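Local coordinates for protein cellulase (Bacteroides salanitronis, PDB 6WQY) that probably hydrolyses internal beta-1,4-glucosidic bonds of cellulose and related polysaccharides, through the TIM-barrel, glycoside hydrolase family 5 part of a longer protein, at residues Thr140-Val145 with Leu196-Gln201; Cys312-Asp317 with Ser322-Tyr327; Asn39-His44 with Glu95-Arg100. One frame throughout, in Å; residues are numbered along the deposited sequence.

Contact 1 (Thr140-Val145 with Leu196-Gln201)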
loop_
_atom_site.group_PDB
_atom_site.type_symbol
_atom_site.label_atom_id
_atom_site.label_comp_id
_atom_site.label_asym_id
_atom_site.label_seq_id
_atom_site.Cartn_x
_atom_site.Cartn_y
_atom_site.Cartn_z
ATOM N N THR A 140 -16.880 -8.493 22.429
ATOM C CA THR A 140 -17.302 -7.100 22.555
ATOM C C THR A 140 -16.326 -6.169 21.849
ATOM O O THR A 140 -16.742 -5.209 21.179
ATOM C CB THR A 140 -17.425 -6.745 24.038
ATOM O OG1 THR A 140 -18.323 -7.668 24.665
ATOM C CG2 THR A 140 -17.973 -5.337 24.216
ATOM N N VAL A 141 -15.028 -6.434 21.974
ATOM C CA VAL A 141 -14.040 -5.649 21.249
ATOM C C VAL A 141 -14.189 -5.876 19.751
ATOM O O VAL A 141 -14.159 -4.922 18.967
ATOM C CB VAL A 141 -12.617 -5.963 21.747
ATOM C CG1 VAL A 141 -11.576 -5.234 20.905
ATOM C CG2 VAL A 141 -12.472 -5.573 23.207
ATOM N N ASN A 142 -14.325 -7.136 19.319
ATOM C CA ASN A 142 -14.480 -7.393 17.891
ATOM C C ASN A 142 -15.677 -6.632 17.331
ATOM O O ASN A 142 -15.587 -6.005 16.266
ATOM C CB ASN A 142 -14.600 -8.896 17.653
ATOM C CG ASN A 142 -14.366 -9.295 16.201
ATOM O OD1 ASN A 142 -13.701 -8.592 15.445
ATOM N ND2 ASN A 142 -14.876 -10.455 15.822
ATOM N N SER A 143 -16.791 -6.627 18.055
ATOM C CA SER A 143 -17.966 -5.903 17.587
ATOM C C SER A 143 -17.700 -4.408 17.494
ATOM O O SER A 143 -18.141 -3.757 16.535
ATOM C CB SER A 143 -19.148 -6.181 18.516
ATOM O OG SER A 143 -19.587 -7.516 18.367
ATOM N N ALA A 144 -17.004 -3.832 18.484
ATOM C CA ALA A 144 -16.711 -2.401 18.458
ATOM C C ALA A 144 -15.763 -2.036 17.320
ATOM O O ALA A 144 -15.917 -0.977 16.704
ATOM C CB ALA A 144 -16.121 -1.970 19.806
ATOM N N VAL A 145 -14.749 -2.869 17.066
ATOM C CA VAL A 145 -13.847 -2.617 15.949
ATOM C C VAL A 145 -14.620 -2.632 14.643
ATOM O O VAL A 145 -14.458 -1.749 13.795
ATOM C CB VAL A 145 -12.692 -3.631 15.921
ATOM C CG1 VAL A 145 -11.862 -3.424 14.662
ATOM C CG2 VAL A 145 -11.828 -3.501 17.158
ATOM N N LEU A 196 -9.275 -11.033 10.995
ATOM C CA LEU A 196 -8.895 -10.113 9.928
ATOM C C LEU A 196 -9.736 -10.365 8.678
ATOM O O LEU A 196 -10.190 -9.422 8.011
ATOM C CB LEU A 196 -7.403 -10.236 9.631
ATOM C CG LEU A 196 -6.906 -9.343 8.503
ATOM C CD1 LEU A 196 -7.219 -7.868 8.703
ATOM C CD2 LEU A 196 -5.393 -9.519 8.330
ATOM N N ASN A 197 -9.970 -11.628 8.347
ATOM C CA ASN A 197 -10.829 -11.920 7.207
ATOM C C ASN A 197 -12.243 -11.385 7.420
ATOM O O ASN A 197 -12.871 -10.882 6.473
ATOM C CB ASN A 197 -10.834 -13.418 6.908
ATOM C CG ASN A 197 -9.537 -13.891 6.259
ATOM O OD1 ASN A 197 -8.978 -13.213 5.395
ATOM N ND2 ASN A 197 -9.060 -15.058 6.656
ATOM N N GLU A 198 -12.759 -11.471 8.652
ATOM C CA GLU A 198 -14.063 -10.905 8.967
ATOM C C GLU A 198 -14.063 -9.392 8.789
ATOM O O GLU A 198 -15.036 -8.816 8.276
ATOM C CB GLU A 198 -14.460 -11.236 10.417
ATOM C CG GLU A 198 -14.730 -12.695 10.701
ATOM C CD GLU A 198 -14.927 -13.031 12.189
ATOM O OE1 GLU A 198 -15.076 -12.115 13.046
ATOM O OE2 GLU A 198 -14.942 -14.249 12.512
ATOM N N TRP A 199 -12.999 -8.725 9.243
ATOM C CA TRP A 199 -12.918 -7.277 9.108
ATOM C C TRP A 199 -12.925 -6.853 7.650
ATOM O O TRP A 199 -13.585 -5.869 7.280
ATOM C CB TRP A 199 -11.646 -6.763 9.772
ATOM C CG TRP A 199 -11.624 -6.830 11.270
ATOM C CD1 TRP A 199 -12.614 -7.233 12.107
ATOM C CD2 TRP A 199 -10.520 -6.462 12.096
ATOM N NE1 TRP A 199 -12.186 -7.121 13.420
ATOM C CE2 TRP A 199 -10.895 -6.660 13.429
ATOM C CE3 TRP A 199 -9.241 -5.980 11.820
ATOM C CZ2 TRP A 199 -10.030 -6.386 14.495
ATOM C CZ3 TRP A 199 -8.388 -5.716 12.868
ATOM C CH2 TRP A 199 -8.789 -5.908 14.183
ATOM N N ASN A 200 -12.190 -7.576 6.799
ATOM C CA ASN A 200 -12.201 -7.236 5.385
ATOM C C ASN A 200 -13.602 -7.378 4.806
ATOM O O ASN A 200 -14.015 -6.569 3.959
ATOM C CB ASN A 200 -11.199 -8.090 4.616
ATOM C CG ASN A 200 -9.766 -7.613 4.791
ATOM O OD1 ASN A 200 -9.515 -6.435 5.071
ATOM N ND2 ASN A 200 -8.819 -8.526 4.594
ATOM N N GLN A 201 -14.343 -8.398 5.242
ATOM C CA GLN A 201 -15.720 -8.559 4.778
ATOM C C GLN A 201 -16.600 -7.396 5.229
ATOM O O GLN A 201 -17.445 -6.911 4.465
ATOM C CB GLN A 201 -16.300 -9.881 5.279
ATOM C CG GLN A 201 -17.675 -10.196 4.702
ATOM C CD GLN A 201 -17.588 -10.533 3.233
ATOM O OE1 GLN A 201 -17.076 -11.587 2.863
ATOM N NE2 GLN A 201 -18.050 -9.630 2.378
#

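Contact 2 (Cys312-Asp317 with Ser322-Tyr327)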
loop_
_atom_site.group_PDB
_atom_site.type_symbol
_atom_site.label_atom_id
_atom_site.label_comp_id
_atom_site.label_asym_id
_atom_site.label_seq_id
_atom_site.Cartn_x
_atom_site.Cartn_y
_atom_site.Cartn_z
ATOM N N CYS A 312 13.740 0.650 -1.433
ATOM C CA CYS A 312 15.097 0.491 -0.931
ATOM C C CYS A 312 15.675 1.885 -0.760
ATOM O O CYS A 312 15.533 2.717 -1.663
ATOM C CB CYS A 312 15.951 -0.307 -1.933
ATOM S SG CYS A 312 17.585 -0.741 -1.359
ATOM N N VAL A 313 16.343 2.132 0.373
ATOM C CA VAL A 313 16.860 3.463 0.663
ATOM C C VAL A 313 18.112 3.771 -0.161
ATOM O O VAL A 313 18.853 2.894 -0.614
ATOM C CB VAL A 313 17.119 3.686 2.166
ATOM C CG1 VAL A 313 15.829 3.554 2.953
ATOM C CG2 VAL A 313 18.205 2.748 2.695
ATOM N N HIS A 314 18.350 5.063 -0.334
ATOM C CA HIS A 314 19.479 5.624 -1.065
ATOM C C HIS A 314 20.793 5.404 -0.336
ATOM O O HIS A 314 20.872 5.455 0.895
ATOM C CB HIS A 314 19.221 7.125 -1.236
ATOM C CG HIS A 314 20.337 7.912 -1.845
ATOM N ND1 HIS A 314 20.769 7.742 -3.144
ATOM C CD2 HIS A 314 21.058 8.942 -1.344
ATOM C CE1 HIS A 314 21.728 8.615 -3.404
ATOM N NE2 HIS A 314 21.921 9.357 -2.328
ATOM N N ARG A 315 21.838 5.181 -1.126
ATOM C CA ARG A 315 23.214 5.170 -0.648
ATOM C C ARG A 315 23.993 6.282 -1.348
ATOM O O ARG A 315 23.929 6.412 -2.574
ATOM C CB ARG A 315 23.889 3.822 -0.915
ATOM C CG ARG A 315 23.676 2.787 0.192
ATOM C CD ARG A 315 22.276 2.193 0.250
ATOM N NE ARG A 315 22.277 1.074 1.185
ATOM C CZ ARG A 315 21.250 0.259 1.397
ATOM N NH1 ARG A 315 20.090 0.445 0.774
ATOM N NH2 ARG A 315 21.381 -0.738 2.262
ATOM N N ALA A 316 24.724 7.079 -0.571
ATOM C CA ALA A 316 25.513 8.156 -1.154
ATOM C C ALA A 316 26.746 7.637 -1.884
ATOM O O ALA A 316 27.247 8.317 -2.787
ATOM C CB ALA A 316 25.929 9.149 -0.062
ATOM N N ASP A 317 27.222 6.449 -1.524
ATOM C CA ASP A 317 28.375 5.841 -2.172
ATOM C C ASP A 317 27.997 5.285 -3.543
ATOM O O ASP A 317 27.014 4.552 -3.674
ATOM C CB ASP A 317 28.878 4.710 -1.271
ATOM C CG ASP A 317 30.033 3.946 -1.875
ATOM O OD1 ASP A 317 31.163 4.476 -1.866
ATOM O OD2 ASP A 317 29.814 2.814 -2.348
ATOM N N SER A 322 24.716 1.496 -6.947
ATOM C CA SER A 322 24.493 0.598 -8.073
ATOM C C SER A 322 23.648 -0.598 -7.652
ATOM O O SER A 322 22.731 -1.009 -8.369
ATOM C CB SER A 322 25.832 0.110 -8.627
ATOM O OG SER A 322 26.706 1.191 -8.889
ATOM N N PHE A 323 23.954 -1.175 -6.489
ATOM C CA PHE A 323 23.204 -2.323 -5.999
ATOM C C PHE A 323 21.761 -1.966 -5.681
ATOM O O PHE A 323 20.864 -2.791 -5.885
ATOM C CB PHE A 323 23.899 -2.907 -4.771
ATOM C CG PHE A 323 25.168 -3.637 -5.087
ATOM C CD1 PHE A 323 25.140 -4.978 -5.450
ATOM C CD2 PHE A 323 26.380 -2.984 -5.039
ATOM C CE1 PHE A 323 26.294 -5.653 -5.740
ATOM C CE2 PHE A 323 27.547 -3.659 -5.337
ATOM C CZ PHE A 323 27.495 -4.995 -5.687
ATOM N N ARG A 324 21.522 -0.760 -5.151
ATOM C CA ARG A 324 20.159 -0.326 -4.872
ATOM C C ARG A 324 19.337 -0.244 -6.153
ATOM O O ARG A 324 18.181 -0.683 -6.202
ATOM C CB ARG A 324 20.172 1.039 -4.183
ATOM C CG ARG A 324 18.782 1.587 -3.934
ATOM C CD ARG A 324 18.718 3.080 -4.041
ATOM N NE ARG A 324 17.422 3.607 -3.632
ATOM C CZ ARG A 324 17.101 4.897 -3.687
ATOM N NH1 ARG A 324 17.957 5.784 -4.157
ATOM N NH2 ARG A 324 15.905 5.288 -3.272
ATOM N N LEU A 325 19.911 0.341 -7.207
ATOM C CA LEU A 325 19.184 0.445 -8.467
ATOM C C LEU A 325 18.936 -0.930 -9.058
ATOM O O LEU A 325 17.863 -1.193 -9.603
ATOM C CB LEU A 325 19.908 1.360 -9.447
ATOM C CG LEU A 325 19.651 2.841 -9.203
ATOM C CD1 LEU A 325 20.266 3.347 -7.914
ATOM C CD2 LEU A 325 20.138 3.672 -10.383
ATOM N N TYR A 326 19.926 -1.826 -8.964
ATOM C CA TYR A 326 19.727 -3.201 -9.411
ATOM C C TYR A 326 18.588 -3.869 -8.644
ATOM O O TYR A 326 17.707 -4.483 -9.251
ATOM C CB TYR A 326 21.037 -3.993 -9.297
ATOM C CG TYR A 326 20.846 -5.480 -9.497
ATOM C CD1 TYR A 326 20.268 -5.980 -10.656
ATOM C CD2 TYR A 326 21.217 -6.382 -8.516
ATOM C CE1 TYR A 326 20.066 -7.330 -10.831
ATOM C CE2 TYR A 326 21.017 -7.738 -8.673
ATOM C CZ TYR A 326 20.439 -8.207 -9.838
ATOM O OH TYR A 326 20.233 -9.558 -10.027
ATOM N N TYR A 327 18.595 -3.757 -7.316
ATOM C CA TYR A 327 17.518 -4.320 -6.509
ATOM C C TYR A 327 16.158 -3.806 -6.970
ATOM O O TYR A 327 15.221 -4.587 -7.190
ATOM C CB TYR A 327 17.748 -3.975 -5.024
ATOM C CG TYR A 327 16.606 -4.414 -4.135
ATOM C CD1 TYR A 327 16.575 -5.695 -3.595
ATOM C CD2 TYR A 327 15.549 -3.567 -3.863
ATOM C CE1 TYR A 327 15.520 -6.118 -2.805
ATOM C CE2 TYR A 327 14.492 -3.982 -3.069
ATOM C CZ TYR A 327 14.480 -5.247 -2.552
ATOM O OH TYR A 327 13.398 -5.628 -1.778
#

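Contact 3 (Asn39-His44 with Glu95-Arg100). With MG (magnesium ion), chain D.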
loop_
_atom_site.group_PDB
_atom_site.type_symbol
_atom_site.label_atom_id
_atom_site.label_comp_id
_atom_site.label_asym_id
_atom_site.label_seq_id
_atom_site.Cartn_x
_atom_site.Cartn_y
_atom_site.Cartn_z
ATOM N N ASN A 39 4.854 9.162 5.159
ATOM C CA ASN A 39 5.119 10.131 6.231
ATOM C C ASN A 39 4.381 11.441 5.979
ATOM O O ASN A 39 4.910 12.530 6.186
ATOM C CB ASN A 39 6.609 10.356 6.462
ATOM C CG ASN A 39 7.269 9.222 7.221
ATOM O OD1 ASN A 39 6.686 8.179 7.426
ATOM N ND2 ASN A 39 8.512 9.442 7.644
ATOM N N GLN A 40 3.126 11.323 5.560
ATOM C CA GLN A 40 2.310 12.447 5.107
ATOM C C GLN A 40 0.975 12.368 5.849
ATOM O O GLN A 40 0.943 12.608 7.062
ATOM C CB GLN A 40 2.230 12.444 3.585
ATOM C CG GLN A 40 1.830 13.782 2.989
ATOM C CD GLN A 40 2.972 14.775 2.942
ATOM O OE1 GLN A 40 4.105 14.434 2.623
ATOM N NE2 GLN A 40 2.669 16.030 3.231
ATOM N N LEU A 41 -0.129 12.002 5.183
ATOM C CA LEU A 41 -1.391 11.870 5.918
ATOM C C LEU A 41 -1.375 10.692 6.884
ATOM O O LEU A 41 -2.268 10.595 7.742
ATOM C CB LEU A 41 -2.587 11.804 4.977
ATOM C CG LEU A 41 -2.819 13.052 4.138
ATOM C CD1 LEU A 41 -3.989 12.877 3.184
ATOM C CD2 LEU A 41 -3.048 14.277 4.999
ATOM N N ASP A 42 -0.382 9.809 6.763
ATOM C CA ASP A 42 -0.152 8.756 7.738
ATOM C C ASP A 42 0.507 9.255 9.022
ATOM O O ASP A 42 0.425 8.565 10.055
ATOM C CB ASP A 42 0.677 7.598 7.144
ATOM C CG ASP A 42 1.878 8.048 6.305
ATOM O OD1 ASP A 42 1.734 8.960 5.456
ATOM O OD2 ASP A 42 2.975 7.450 6.493
ATOM N N ALA A 43 1.166 10.407 8.982
ATOM C CA ALA A 43 1.912 10.892 10.133
ATOM C C ALA A 43 0.958 11.293 11.251
ATOM O O ALA A 43 -0.135 11.823 11.012
ATOM C CB ALA A 43 2.771 12.089 9.739
ATOM N N HIS A 44 1.388 11.055 12.483
ATOM C CA HIS A 44 0.585 11.404 13.643
ATOM C C HIS A 44 1.532 11.716 14.793
ATOM O O HIS A 44 2.617 11.137 14.895
ATOM C CB HIS A 44 -0.403 10.297 14.018
ATOM C CG HIS A 44 0.241 8.978 14.293
ATOM N ND1 HIS A 44 0.443 8.507 15.577
ATOM C CD2 HIS A 44 0.721 8.030 13.460
ATOM C CE1 HIS A 44 1.025 7.321 15.512
ATOM N NE2 HIS A 44 1.205 7.009 14.240
ATOM N N GLU A 95 -14.863 16.823 9.639
ATOM C CA GLU A 95 -15.136 17.101 8.231
ATOM C C GLU A 95 -13.941 17.753 7.542
ATOM O O GLU A 95 -13.685 17.499 6.356
ATOM C CB GLU A 95 -16.389 17.958 8.073
ATOM C CG GLU A 95 -17.021 17.791 6.706
ATOM C CD GLU A 95 -17.550 16.386 6.501
ATOM O OE1 GLU A 95 -18.268 15.882 7.389
ATOM O OE2 GLU A 95 -17.226 15.776 5.456
ATOM N N THR A 96 -13.221 18.628 8.246
ATOM C CA THR A 96 -12.066 19.281 7.644
ATOM C C THR A 96 -10.968 18.277 7.318
ATOM O O THR A 96 -10.312 18.391 6.278
ATOM C CB THR A 96 -11.549 20.387 8.548
ATOM O OG1 THR A 96 -12.527 21.440 8.575
ATOM C CG2 THR A 96 -10.233 20.955 8.055
ATOM N N TYR A 97 -10.745 17.285 8.181
ATOM C CA TYR A 97 -9.738 16.278 7.849
ATOM C C TYR A 97 -10.161 15.471 6.629
ATOM O O TYR A 97 -9.348 15.186 5.742
ATOM C CB TYR A 97 -9.467 15.382 9.047
ATOM C CG TYR A 97 -8.256 14.503 8.825
ATOM C CD1 TYR A 97 -6.996 15.064 8.644
ATOM C CD2 TYR A 97 -8.362 13.120 8.771
ATOM C CE1 TYR A 97 -5.879 14.280 8.431
ATOM C CE2 TYR A 97 -7.241 12.327 8.567
ATOM C CZ TYR A 97 -6.007 12.907 8.403
ATOM O OH TYR A 97 -4.857 12.175 8.201
ATOM N N LEU A 98 -11.430 15.070 6.574
ATOM C CA LEU A 98 -11.930 14.372 5.396
ATOM C C LEU A 98 -11.784 15.231 4.149
ATOM O O LEU A 98 -11.439 14.724 3.072
ATOM C CB LEU A 98 -13.372 13.950 5.654
ATOM C CG LEU A 98 -14.060 13.053 4.640
ATOM C CD1 LEU A 98 -13.254 11.797 4.354
ATOM C CD2 LEU A 98 -15.446 12.688 5.141
ATOM N N ASN A 99 -12.022 16.540 4.274
ATOM C CA ASN A 99 -11.792 17.433 3.151
ATOM C C ASN A 99 -10.333 17.407 2.712
ATOM O O ASN A 99 -10.044 17.442 1.508
ATOM C CB ASN A 99 -12.206 18.853 3.519
ATOM C CG ASN A 99 -12.046 19.799 2.356
ATOM O OD1 ASN A 99 -12.929 19.905 1.502
ATOM N ND2 ASN A 99 -10.922 20.490 2.304
ATOM N N ARG A 100 -9.393 17.386 3.660
ATOM C CA ARG A 100 -7.980 17.334 3.287
ATOM C C ARG A 100 -7.669 16.059 2.503
ATOM O O ARG A 100 -6.934 16.088 1.508
ATOM C CB ARG A 100 -7.085 17.432 4.520
ATOM C CG ARG A 100 -5.600 17.292 4.225
ATOM C CD ARG A 100 -5.113 18.346 3.240
ATOM N NE ARG A 100 -3.695 18.204 2.940
ATOM C CZ ARG A 100 -3.113 18.691 1.854
ATOM N NH1 ARG A 100 -3.817 19.342 0.939
ATOM N NH2 ARG A 100 -1.815 18.488 1.676
HETATM MG MG MG D . -19.445 14.230 7.585
HETATM O O HOH W 1 -2.277 13.408 8.841
HETATM O O HOH W 2 -21.004 15.228 6.876
HETATM O O HOH W 3 -18.835 13.779 5.757
HETATM O O HOH W 4 -20.037 14.752 9.427
HETATM O O HOH W 5 -17.839 12.975 8.452
HETATM O O HOH W 6 -20.497 12.439 7.697
#

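Contact 1 (Thr140-Val145 with Leu196-Gln201)
The helices bearing Val145 and Trp199 run roughly parallel, their short axes 11.3 Å apart at closest approach and inclined by 30°, a separation that long side chains have to bridge. Asn142 does so with both ends of its amide. With CG anti to the backbone N (chi1 -164°), the amide swings toward helix 191-209, where OD1 receives the indole N-H of Trp199, NE1 to OD1 2.9 Å, met almost head-on to the carbonyl. The same amide donates from ND2 to OE1 of Glu198 at 3.2 Å, within its own plane. Glu198 has stronger partners in Lys146, which makes a salt bridge to OE1, and Arg191, which holds OE2. Val145 lies over one face of the indole, CG1 resting 3.9 Å from the centroid of the six-membered ring in a CH-pi contact. Replacing Trp199 with a leucine would probably leave Asn142 OD1 without its indole donor and Val145 CG1 without the aromatic face beneath it. Between these two outer helices of the barrel, then, one amide accepts from an indole N-H and donates to a carboxylate, which fixes which way round it lies, while the indole combines an apolar face with a polar edge.

Contact 2 (Cys312-Asp317 with Ser322-Tyr327)
Arg324 reaches back from the helix to the loop that leads into it, and makes most of the contact with Cys312, Val313 and His314. Its CG stands anti to the backbone N (chi1 177°), carrying the chain away from the helix and alongside Cys312, whose SG lies 3.7 Å from Arg324 CG. Farther out, Arg324 NE donates to Cys312 O at 2.9 Å, from above the carbonyl plane, and NH2 adds a weak bond to the same oxygen. The guanidinium lies flat over the peptide joining Val313 to His314, with His314 N 3.6 Å above its centre. NH1 comes within 3.5 Å of His314 CB and makes a salt bridge to Glu321, whose carboxylate also accepts from His314 ND1, so that loop and arginine share one anion. One turn later, Tyr327 brings ring carbon CD2 to 3.8 Å from Cys312 CB; the Cys312 sulfur meets the ring obliquely, and Asp254 O takes the phenol hydroxyl. The loop runs outward from strand 305-310 of the barrel, and helix 318-337 turns back alongside it, with Tyr258 of helix 256-259 touching both Cys312 and Arg324, and Val374 of helix 371-383 packed against Arg324.

Contact 3 (Asn39-His44 with Glu95-Arg100)
Leu41 is the meeting point of this contact, set against Tyr97 and Arg100 from a loop that is itself tightly tied. A type I turn from Gln40 to Ala43 is closed by Ala43 N to Gln40 O at 2.9 Å, and the Asp42 carboxylate braces its start. OD1 of Asp42 receives Gln40 N in a short, nearly straight bond of 2.7 Å, from above the carboxylate plane, while OD2 uses its syn lone pair for Asn39 N. From this turn Leu41, with CG beside the backbone N (chi1 -63°), sends CD2 to 4.0 Å from Arg100 CG, touching the aliphatic part of the arginine. The charged end goes on to salt bridges with Glu103 and Glu51.

The Tyr97 side is equally packed but water-linked. Leu41 O lies at the edge of the Tyr97 ring, 3.1 Å from OH, at a poor angle for a hydrogen bond. A water 2.9 Å from Tyr97 OH provides the polar link instead, and donates weakly to Ala43 O; the tyrosine ring is stacked with His84. The loose side is the exposed start of the helix, remote from Leu41, where Glu95, deposited in two conformers, binds magnesium through OE1 alone at 2.0 Å and five waters complete a six-coordinate shell. The whole is an arrangement of the TIM barrel: the loop after the first strand packs on the helix after the second, at the C-terminal rim of the strands, where enzymes of this fold carry their active sites.

In the fold
From the N terminus, the chain leaves the first barrel strand through 39-44, forms helix 61-70 and strand 74-77, and returns at 95-100, so contact 3 closes a loop of 50 residues. Contact 1 closes another of equal length, which contains strand 167-170 and joins the helices that follow the third and fourth strands. Contact 2 is local: only four residues, all helical, separate its segments after the seventh strand. The three follow one another in series, and none nests within or crosses another. Contacts 1 and 2 lie on opposite sides of the chain's centre, their centres 40 Å apart, so the ties are spread around the barrel.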